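Local coordinates for protein phospholethanolamine N-methyltransferase 2 (Haemonchus contortus, PDB 4KRI) that probably methylates partly methylated phosphoethanolamines, such as phosphomonomethylethanolamine, on the way to phosphocholine, with S-adenosylmethionine as methyl donor, at residues Asn256-Ala259 against Val260-Glu263. Numbering follows the deposited sequence.
Sequences NMLA and VALE. With SAH (S-adenosyl-L-homocysteine), chain D.
Ala259 O and the amide of Glu263 close one turn of helix 255-268 with a 3.0 Å N-to-O bond. That same oxygen also takes a weak hydrogen bond from a water, which gives its other proton to Glu263 OE1 at 2.7 Å. Glu263 can hold this bridge because CG stands anti to the backbone N (chi1 173°) and the chain runs on extended; OE2 is left to a salt bridge with Lys267. Two residues earlier, Met257 O receives Ala261 N at 3.2 Å, plus a weak second bond from Val260 N. Leu262 N reaches Leu258 O at 2.8 Å, and the Leu262 side chain leans over that oxygen, CG at 3.3 Å. The helix links strands 247-252 and 273-277 in a beta-alpha-beta unit of the Rossmann-like methyltransferase fold, and Leu258, Ala261 and Leu262 all touch Tyr275 of the second strand. Leu258 CG meets Leu262 CD1 at 4.1 Å, the two side chains crossing at a slant. Near the start of the helix, Met257 N donates a hydrogen bond to Ser254 OG, and Asn256 ND2 is taken up by Tyr185 O. Met257, bent at chi2 (-71°), lines the S-adenosylhomocysteine pocket: its CG lies 3.3 Å from the ribose O3' of the ligand, with CE against the same hydroxyl.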
loop_
_atom_site.group_PDB
_atom_site.type_symbol
_atom_site.label_atom_id
_atom_site.label_comp_id
_atom_site.label_asym_id
_atom_site.label_seq_id
_atom_site.Cartn_x
_atom_site.Cartn_y
_atom_site.Cartn_z
ATOM N N ASN A 256 -6.667 4.966 -2.817
ATOM C CA ASN A 256 -7.728 4.689 -3.786
ATOM C C ASN A 256 -7.788 3.207 -4.171
ATOM O O ASN A 256 -8.870 2.614 -4.209
ATOM C CB ASN A 256 -7.576 5.529 -5.052
ATOM C CG ASN A 256 -7.996 6.962 -4.860
ATOM O OD1 ASN A 256 -8.687 7.294 -3.901
ATOM N ND2 ASN A 256 -7.602 7.825 -5.800
ATOM N N MET A 257 -6.625 2.623 -4.442
ATOM C CA MET A 257 -6.517 1.210 -4.780
ATOM C C MET A 257 -6.923 0.331 -3.609
ATOM O O MET A 257 -7.760 -0.570 -3.741
ATOM C CB MET A 257 -5.067 0.863 -5.155
ATOM C CG MET A 257 -4.627 1.369 -6.491
ATOM S SD MET A 257 -5.444 0.434 -7.793
ATOM C CE MET A 257 -4.314 0.661 -9.133
ATOM N N LEU A 258 -6.325 0.582 -2.450
ATOM C CA LEU A 258 -6.533 -0.323 -1.335
ATOM C C LEU A 258 -7.943 -0.206 -0.759
ATOM O O LEU A 258 -8.473 -1.173 -0.214
ATOM C CB LEU A 258 -5.466 -0.117 -0.257
ATOM C CG LEU A 258 -5.080 -1.452 0.385
ATOM C CD1 LEU A 258 -4.331 -2.301 -0.619
ATOM C CD2 LEU A 258 -4.268 -1.266 1.655
ATOM N N ALA A 259 -8.571 0.962 -0.901
ATOM C CA ALA A 259 -9.962 1.095 -0.476
ATOM C C ALA A 259 -10.828 0.028 -1.147
ATOM O O ALA A 259 -11.731 -0.543 -0.513
ATOM C CB ALA A 259 -10.487 2.481 -0.811
ATOM N N VAL A 260 -10.553 -0.228 -2.423
ATOM C CA VAL A 260 -11.306 -1.215 -3.198
ATOM C C VAL A 260 -10.975 -2.634 -2.750
ATOM O O VAL A 260 -11.866 -3.459 -2.537
ATOM C CB VAL A 260 -11.019 -1.084 -4.694
ATOM C CG1 VAL A 260 -11.795 -2.124 -5.477
ATOM C CG2 VAL A 260 -11.364 0.317 -5.176
ATOM N N ALA A 261 -9.689 -2.914 -2.602
ATOM C CA ALA A 261 -9.261 -4.222 -2.127
ATOM C C ALA A 261 -9.893 -4.553 -0.771
ATOM O O ALA A 261 -10.375 -5.665 -0.556
ATOM C CB ALA A 261 -7.724 -4.284 -2.049
ATOM N N LEU A 262 -9.899 -3.570 0.133
ATOM C CA LEU A 262 -10.382 -3.748 1.483
ATOM C C LEU A 262 -11.878 -3.941 1.493
ATOM O O LEU A 262 -12.370 -4.818 2.194
ATOM C CB LEU A 262 -9.986 -2.552 2.360
ATOM C CG LEU A 262 -8.513 -2.556 2.766
ATOM C CD1 LEU A 262 -8.068 -1.162 3.146
ATOM C CD2 LEU A 262 -8.331 -3.485 3.950
ATOM N N GLU A 263 -12.595 -3.145 0.697
ATOM C CA GLU A 263 -14.052 -3.269 0.625
ATOM C C GLU A 263 -14.414 -4.672 0.181
ATOM O O GLU A 263 -15.338 -5.299 0.720
ATOM C CB GLU A 263 -14.607 -2.271 -0.391
ATOM C CG GLU A 263 -16.094 -2.422 -0.658
ATOM C CD GLU A 263 -16.612 -1.408 -1.660
ATOM O OE1 GLU A 263 -15.851 -0.488 -2.032
ATOM O OE2 GLU A 263 -17.783 -1.531 -2.074
HETATM N N SAH D . -0.467 -5.976 -8.668
HETATM C CA SAH D . -1.825 -5.468 -8.996
HETATM C CB SAH D . -1.785 -3.897 -9.156
HETATM C CG SAH D . -1.013 -3.328 -10.342
HETATM S SD SAH D . -1.016 -1.506 -10.362
HETATM C C SAH D . -2.410 -6.185 -10.148
HETATM O O SAH D . -1.820 -7.131 -10.650
HETATM O OXT SAH D . -3.577 -5.979 -10.442
HETATM C "C5'" SAH D . 0.476 -0.943 -9.522
HETATM C "C4'" SAH D . 0.325 -0.663 -8.135
HETATM O "O4'" SAH D . 1.642 -0.442 -7.563
HETATM C "C3'" SAH D . -0.405 0.609 -7.934
HETATM O "O3'" SAH D . -1.572 0.344 -7.186
HETATM C "C2'" SAH D . 0.501 1.475 -7.180
HETATM O "O2'" SAH D . -0.165 2.263 -6.221
HETATM C "C1'" SAH D . 1.441 0.496 -6.555
HETATM N N9 SAH D . 2.727 1.124 -6.093
HETATM C C8 SAH D . 3.581 1.870 -6.830
HETATM N N7 SAH D . 4.635 2.175 -6.066
HETATM C C5 SAH D . 4.466 1.611 -4.851
HETATM C C6 SAH D . 5.239 1.602 -3.683
HETATM N N6 SAH D . 6.442 2.269 -3.609
HETATM N N1 SAH D . 4.763 0.921 -2.618
HETATM C C2 SAH D . 3.596 0.269 -2.666
HETATM N N3 SAH D . 2.836 0.253 -3.776
HETATM C C4 SAH D . 3.239 0.924 -4.871
HETATM O O HOH W 1 -14.231 1.576 -1.431
#